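Local coordinates for beta-N-acetylhexosaminidase (Streptomyces plicatus, PDB 1JAK), which removes terminal N-acetylhexosamine residues from glycoconjugates as a family 20 glycoside hydrolase, probably by substrate-assisted catalysis, at residues T278-G283 against W448-S453; Y399-Y404 against L410-A415. All blocks are in the same frame, centred on the assembly; numbering follows the deposited sequence.

Contact 1. Residues T278-G283 against W448-S453; sequences TGTKVG and WTETLS. With IFG ((2R,3R,4S,5R)-2-acetamido-3,4-dihydroxy-5-hydroxymethyl-piperidine), chain F.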
loop_
_atom_site.group_PDB
_atom_site.type_symbol
_atom_site.label_atom_id
_atom_site.label_comp_id
_atom_site.label_asym_id
_atom_site.label_seq_id
_atom_site.Cartn_x
_atom_site.Cartn_y
_atom_site.Cartn_z
ATOM N N THR A 278 -15.767 -3.162 20.963
ATOM C CA THR A 278 -15.308 -1.798 20.732
ATOM C C THR A 278 -13.981 -1.490 21.430
ATOM O O THR A 278 -13.544 -0.339 21.464
ATOM C CB THR A 278 -16.367 -0.776 21.198
ATOM O OG1 THR A 278 -16.632 -0.964 22.594
ATOM C CG2 THR A 278 -17.661 -0.955 20.405
ATOM N N GLY A 279 -13.344 -2.524 21.977
ATOM C CA GLY A 279 -12.068 -2.341 22.650
ATOM C C GLY A 279 -10.904 -2.350 21.677
ATOM O O GLY A 279 -11.105 -2.282 20.462
ATOM N N THR A 280 -9.686 -2.453 22.205
ATOM C CA THR A 280 -8.490 -2.448 21.364
ATOM C C THR A 280 -7.538 -3.621 21.598
ATOM O O THR A 280 -6.351 -3.544 21.267
ATOM C CB THR A 280 -7.709 -1.128 21.542
ATOM O OG1 THR A 280 -7.466 -0.897 22.937
ATOM C CG2 THR A 280 -8.502 0.043 20.965
ATOM N N LYS A 281 -8.047 -4.705 22.170
ATOM C CA LYS A 281 -7.219 -5.880 22.408
ATOM C C LYS A 281 -7.326 -6.824 21.212
ATOM O O LYS A 281 -8.148 -6.608 20.319
ATOM C CB LYS A 281 -7.663 -6.597 23.688
ATOM C CG LYS A 281 -7.303 -5.846 24.965
ATOM C CD LYS A 281 -7.814 -6.570 26.209
ATOM C CE LYS A 281 -7.352 -8.025 26.255
ATOM N NZ LYS A 281 -5.864 -8.145 26.263
ATOM N N VAL A 282 -6.487 -7.858 21.199
ATOM C CA VAL A 282 -6.488 -8.844 20.120
ATOM C C VAL A 282 -6.271 -10.262 20.648
ATOM O O VAL A 282 -5.782 -10.448 21.763
ATOM C CB VAL A 282 -5.353 -8.580 19.088
ATOM C CG1 VAL A 282 -5.430 -7.155 18.565
ATOM C CG2 VAL A 282 -3.985 -8.857 19.717
ATOM N N GLY A 283 -6.654 -11.249 19.837
ATOM C CA GLY A 283 -6.434 -12.650 20.173
ATOM C C GLY A 283 -7.481 -13.444 20.926
ATOM O O GLY A 283 -7.286 -14.637 21.165
ATOM N N TRP A 448 -2.473 0.111 10.827
ATOM C CA TRP A 448 -3.555 -0.370 11.678
ATOM C C TRP A 448 -4.264 0.833 12.288
ATOM O O TRP A 448 -3.639 1.862 12.546
ATOM C CB TRP A 448 -2.983 -1.290 12.755
ATOM C CG TRP A 448 -2.312 -2.486 12.149
ATOM C CD1 TRP A 448 -0.969 -2.692 11.995
ATOM C CD2 TRP A 448 -2.963 -3.619 11.562
ATOM N NE1 TRP A 448 -0.745 -3.887 11.346
ATOM C CE2 TRP A 448 -1.951 -4.475 11.071
ATOM C CE3 TRP A 448 -4.303 -3.994 11.405
ATOM C CZ2 TRP A 448 -2.239 -5.687 10.433
ATOM C CZ3 TRP A 448 -4.592 -5.200 10.772
ATOM C CH2 TRP A 448 -3.561 -6.032 10.294
ATOM N N THR A 449 -5.564 0.711 12.540
ATOM C CA THR A 449 -6.291 1.871 13.038
ATOM C C THR A 449 -6.945 1.859 14.417
ATOM O O THR A 449 -7.915 2.579 14.643
ATOM C CB THR A 449 -7.339 2.316 11.991
ATOM O OG1 THR A 449 -8.209 1.223 11.671
ATOM C CG2 THR A 449 -6.640 2.775 10.716
ATOM N N GLU A 450 -6.417 1.070 15.348
ATOM C CA GLU A 450 -6.984 1.068 16.692
ATOM C C GLU A 450 -7.030 2.487 17.260
ATOM O O GLU A 450 -7.960 2.842 17.983
ATOM C CB GLU A 450 -6.147 0.210 17.650
ATOM C CG GLU A 450 -6.450 -1.273 17.617
ATOM C CD GLU A 450 -5.587 -2.042 16.638
ATOM O OE1 GLU A 450 -4.983 -1.422 15.738
ATOM O OE2 GLU A 450 -5.525 -3.281 16.772
ATOM N N THR A 451 -6.021 3.292 16.924
ATOM C CA THR A 451 -5.907 4.655 17.450
ATOM C C THR A 451 -6.168 5.800 16.472
ATOM O O THR A 451 -6.069 6.967 16.853
ATOM C CB THR A 451 -4.494 4.898 18.035
ATOM O OG1 THR A 451 -3.548 5.032 16.963
ATOM C CG2 THR A 451 -4.074 3.733 18.920
ATOM N N LEU A 452 -6.506 5.473 15.229
ATOM C CA LEU A 452 -6.714 6.489 14.200
ATOM C C LEU A 452 -8.151 6.510 13.691
ATOM O O LEU A 452 -8.651 5.507 13.191
ATOM C CB LEU A 452 -5.746 6.219 13.044
ATOM C CG LEU A 452 -4.319 5.923 13.534
ATOM C CD1 LEU A 452 -3.456 5.444 12.380
ATOM C CD2 LEU A 452 -3.721 7.167 14.174
ATOM N N SER A 453 -8.801 7.666 13.803
ATOM C CA SER A 453 -10.189 7.790 13.384
ATOM C C SER A 453 -10.475 8.794 12.269
ATOM O O SER A 453 -11.619 8.916 11.829
ATOM C CB SER A 453 -11.062 8.110 14.601
ATOM O OG SER A 453 -10.616 9.284 15.251
HETATM N N1 IFG F . -1.266 -7.116 15.431
HETATM C C2 IFG F . -2.543 -7.424 14.737
HETATM C C3 IFG F . -3.276 -6.188 14.075
HETATM C C4 IFG F . -3.194 -4.894 14.912
HETATM C C5 IFG F . -1.727 -4.635 15.262
HETATM C C6 IFG F . -1.457 -3.358 16.052
HETATM C C7 IFG F . -1.304 -8.292 12.795
HETATM C C8 IFG F . -1.002 -9.266 11.685
HETATM C C9 IFG F . -1.090 -5.791 16.044
HETATM N N2 IFG F . -2.308 -8.461 13.707
HETATM O O7 IFG F . -0.581 -7.309 12.867
HETATM O O3 IFG F . -4.639 -6.518 13.844
HETATM O O4 IFG F . -3.935 -5.082 16.118
HETATM O O6 IFG F . -0.108 -2.930 15.899
HETATM O O HOH W 1 -7.662 -4.202 18.351
#

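Contact 2. Residues Y399-Y404 against L410-A415; sequences YLDMKY and LGLSWA. With IFG ((2R,3R,4S,5R)-2-acetamido-3,4-dihydroxy-5-hydroxymethyl-piperidine), chain F.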
loop_
_atom_site.group_PDB
_atom_site.type_symbol
_atom_site.label_atom_id
_atom_site.label_comp_id
_atom_site.label_asym_id
_atom_site.label_seq_id
_atom_site.Cartn_x
_atom_site.Cartn_y
_atom_site.Cartn_z
ATOM N N TYR A 399 5.300 -1.149 10.381
ATOM C CA TYR A 399 3.951 -0.988 10.912
ATOM C C TYR A 399 3.808 0.510 11.181
ATOM O O TYR A 399 4.387 1.042 12.132
ATOM C CB TYR A 399 3.791 -1.806 12.199
ATOM C CG TYR A 399 3.222 -3.187 11.961
ATOM C CD1 TYR A 399 3.554 -3.914 10.814
ATOM C CD2 TYR A 399 2.334 -3.762 12.871
ATOM C CE1 TYR A 399 3.009 -5.173 10.576
ATOM C CE2 TYR A 399 1.783 -5.024 12.642
ATOM C CZ TYR A 399 2.123 -5.718 11.490
ATOM O OH TYR A 399 1.556 -6.941 11.231
ATOM N N LEU A 400 3.046 1.191 10.328
ATOM C CA LEU A 400 2.876 2.635 10.440
ATOM C C LEU A 400 2.074 3.123 11.644
ATOM O O LEU A 400 2.032 4.322 11.911
ATOM C CB LEU A 400 2.272 3.179 9.140
ATOM C CG LEU A 400 3.111 2.856 7.897
ATOM C CD1 LEU A 400 2.324 3.203 6.641
ATOM C CD2 LEU A 400 4.431 3.632 7.932
ATOM N N ASP A 401 1.438 2.203 12.365
ATOM C CA ASP A 401 0.677 2.575 13.552
ATOM C C ASP A 401 1.583 2.615 14.779
ATOM O O ASP A 401 1.159 3.044 15.851
ATOM C CB ASP A 401 -0.460 1.577 13.797
ATOM C CG ASP A 401 0.049 0.176 14.090
ATOM O OD1 ASP A 401 0.900 -0.318 13.324
ATOM O OD2 ASP A 401 -0.405 -0.436 15.078
ATOM N N MET A 402 2.829 2.173 14.631
ATOM C CA MET A 402 3.741 2.163 15.772
ATOM C C MET A 402 4.304 3.552 16.067
ATOM O O MET A 402 4.688 4.288 15.159
ATOM C CB MET A 402 4.886 1.170 15.538
ATOM C CG MET A 402 5.294 0.387 16.789
ATOM S SD MET A 402 3.946 -0.616 17.476
ATOM C CE MET A 402 3.612 -1.728 16.099
ATOM N N LYS A 403 4.331 3.911 17.346
ATOM C CA LYS A 403 4.842 5.211 17.767
ATOM C C LYS A 403 6.294 5.439 17.366
ATOM O O LYS A 403 7.096 4.505 17.332
ATOM C CB LYS A 403 4.728 5.355 19.287
ATOM C CG LYS A 403 3.302 5.428 19.804
ATOM C CD LYS A 403 3.291 5.618 21.315
ATOM C CE LYS A 403 1.869 5.691 21.853
ATOM N NZ LYS A 403 1.859 5.891 23.330
ATOM N N TYR A 404 6.624 6.695 17.076
ATOM C CA TYR A 404 7.983 7.077 16.702
ATOM C C TYR A 404 8.842 7.097 17.962
ATOM O O TYR A 404 10.006 6.683 17.948
ATOM C CB TYR A 404 7.990 8.476 16.094
ATOM C CG TYR A 404 7.140 8.628 14.861
ATOM C CD1 TYR A 404 7.589 8.175 13.621
ATOM C CD2 TYR A 404 5.897 9.254 14.927
ATOM C CE1 TYR A 404 6.822 8.350 12.474
ATOM C CE2 TYR A 404 5.121 9.433 13.788
ATOM C CZ TYR A 404 5.591 8.983 12.565
ATOM O OH TYR A 404 4.848 9.192 11.428
ATOM N N LEU A 410 -0.322 9.426 19.090
ATOM C CA LEU A 410 -1.185 8.408 18.496
ATOM C C LEU A 410 -0.360 7.136 18.338
ATOM O O LEU A 410 0.832 7.127 18.633
ATOM C CB LEU A 410 -1.664 8.868 17.116
ATOM C CG LEU A 410 -2.521 10.134 17.045
ATOM C CD1 LEU A 410 -2.613 10.608 15.605
ATOM C CD2 LEU A 410 -3.906 9.847 17.603
ATOM N N GLY A 411 -0.996 6.062 17.880
ATOM C CA GLY A 411 -0.275 4.819 17.665
ATOM C C GLY A 411 -0.072 3.909 18.865
ATOM O O GLY A 411 -0.506 4.211 19.981
ATOM N N LEU A 412 0.611 2.793 18.620
ATOM C CA LEU A 412 0.880 1.797 19.654
ATOM C C LEU A 412 2.374 1.649 19.936
ATOM O O LEU A 412 3.209 2.172 19.195
ATOM C CB LEU A 412 0.291 0.447 19.238
ATOM C CG LEU A 412 -1.221 0.446 18.993
ATOM C CD1 LEU A 412 -1.676 -0.957 18.639
ATOM C CD2 LEU A 412 -1.956 0.939 20.237
ATOM N N SER A 413 2.708 0.914 20.995
ATOM C CA SER A 413 4.106 0.749 21.381
ATOM C C SER A 413 4.534 -0.675 21.731
ATOM O O SER A 413 5.649 -0.884 22.211
ATOM C CB SER A 413 4.398 1.656 22.579
ATOM O OG SER A 413 3.570 1.306 23.680
ATOM N N TRP A 414 3.672 -1.655 21.484
ATOM C CA TRP A 414 3.998 -3.036 21.828
ATOM C C TRP A 414 5.225 -3.589 21.102
ATOM O O TRP A 414 5.891 -4.493 21.608
ATOM C CB TRP A 414 2.792 -3.950 21.576
ATOM C CG TRP A 414 2.411 -4.073 20.132
ATOM C CD1 TRP A 414 1.496 -3.315 19.453
ATOM C CD2 TRP A 414 2.947 -5.002 19.184
ATOM N NE1 TRP A 414 1.432 -3.719 18.137
ATOM C CE2 TRP A 414 2.313 -4.752 17.947
ATOM C CE3 TRP A 414 3.907 -6.022 19.260
ATOM C CZ2 TRP A 414 2.606 -5.487 16.792
ATOM C CZ3 TRP A 414 4.197 -6.755 18.113
ATOM C CH2 TRP A 414 3.547 -6.481 16.893
ATOM N N ALA A 415 5.523 -3.053 19.921
ATOM C CA ALA A 415 6.676 -3.510 19.150
ATOM C C ALA A 415 7.856 -2.569 19.358
ATOM O O ALA A 415 8.801 -2.552 18.559
ATOM C CB ALA A 415 6.320 -3.581 17.660
HETATM N N1 IFG F . -1.266 -7.116 15.431
HETATM C C2 IFG F . -2.543 -7.424 14.737
HETATM C C3 IFG F . -3.276 -6.188 14.075
HETATM C C4 IFG F . -3.194 -4.894 14.912
HETATM C C5 IFG F . -1.727 -4.635 15.262
HETATM C C6 IFG F . -1.457 -3.358 16.052
HETATM C C7 IFG F . -1.304 -8.292 12.795
HETATM C C8 IFG F . -1.002 -9.266 11.685
HETATM C C9 IFG F . -1.090 -5.791 16.044
HETATM N N2 IFG F . -2.308 -8.461 13.707
HETATM O O7 IFG F . -0.581 -7.309 12.867
HETATM O O3 IFG F . -4.639 -6.518 13.844
HETATM O O4 IFG F . -3.935 -5.082 16.118
HETATM O O6 IFG F . -0.108 -2.930 15.899
HETATM O O HOH W 2 1.192 2.570 23.909
#

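Contact 1. Residues T278-G283 against W448-S453
Thr280 meets the aliphatic part of Glu450 on the outer side of the contact: its methyl CG2 lies 4.1 Å from Glu450 CB, the two side chains passing at a slant, and its CB stands equally far from Glu450 CG. This is loose van der Waals packing, and Thr280 remains exposed to solvent. Further in, Val282 comes within reach, its CG1 4.3 Å from Glu450 OE2, and the same methyl reaches O4 of the bound piperidine at 3.5 Å. Between the two loops a water bridges the remaining distance, hydrogen-bonded to Glu450 OE2 at 2.8 Å and to the backbone O of Lys281.

Both loops belong to the (beta/alpha)8 barrel of the catalytic domain, where 448-453 directly follows the strand 440-447, while the loop residues 278-283 come in from the long connection between helices 258-263 and 292-307; here they form part of the wall of the sugar pocket. The tight packing lies on the ligand side. Trp448 spreads its indole under the piperidine, with ring carbon C3 3.4 Å above the plane and over its centre, and O3 only 3.3 Å from CZ3. Glu450 bends at chi2 (91°), which turns the carboxylate off the line of its chain and brings OE2 to the inhibitor; IFG O4 donates to Glu450 OE2 in a very short bond of 2.5 Å. Arg168 forms a long, weak ion pair with the same OE2.

Contact 2. Residues Y399-Y404 against L410-A415
Met402 lays its terminal methyl over one face of the Trp414 indole, CE standing 3.3 Å above the ring plane toward the rim, and the two side chains cross at about a right angle. Bends at chi2 (60°) and chi3 (61°) curl the thioether back to the tryptophan, making a Met-aromatic contact with SD 4.3 Å from the centroid of the five-membered ring. Ala415 CB shares that face and packs 3.6 Å from Met402 CE. The indole edge faces the ligand: NE1 donates to O6 of the piperidine at 2.8 Å, nearly straight at 166°, while O6 itself donates to Asp401 OD2 at 2.6 Å. A leucine in place of Trp414 would probably cost O6 its N-H donor and leave the methionine thioether without the flat surface it packs on. Tyr399 OH donates to the acetamido oxygen O7, 2.7 Å away.

The backbones of the two segments join in a single beta bridge between Met402 and Leu412, with Leu412 N bonded to Asp401 O and Lys403 N to Leu412 O, both at 2.8 Å. Gly411 passes so close to Asp401 O that a CB would clash with it. The extended Lys403 chain runs past the carbonyls of Leu410 and Gly411, and a water accepts weakly from its NZ and bonds Ser413 OG. Both segments lie in the loop between strand 389-392 and helix 420-424; Leu400 packs on strand 440-447 and helix 465-474, and Leu410 on helix 455-462.

In the fold
Both contacts are built from loops of the catalytic barrel and meet at the same inhibitor, but they differ in substance. Contact 1 brings together segments distant in sequence; it buries little surface, has an exposed outer side, and is bridged by water and ligand. Contact 2 is a local fold-back within one loop, buries over three times as much, and is knit by backbone bonds and sulfur-aromatic packing, with more of its residues buried. The ligand's O4 goes to contact 1, O6 and O7 to contact 2. They also touch directly: Trp448 packs against Tyr399 and Asp401, and Thr451 OG1 probably hydrogen-bonds Gly411 N at 2.9 Å.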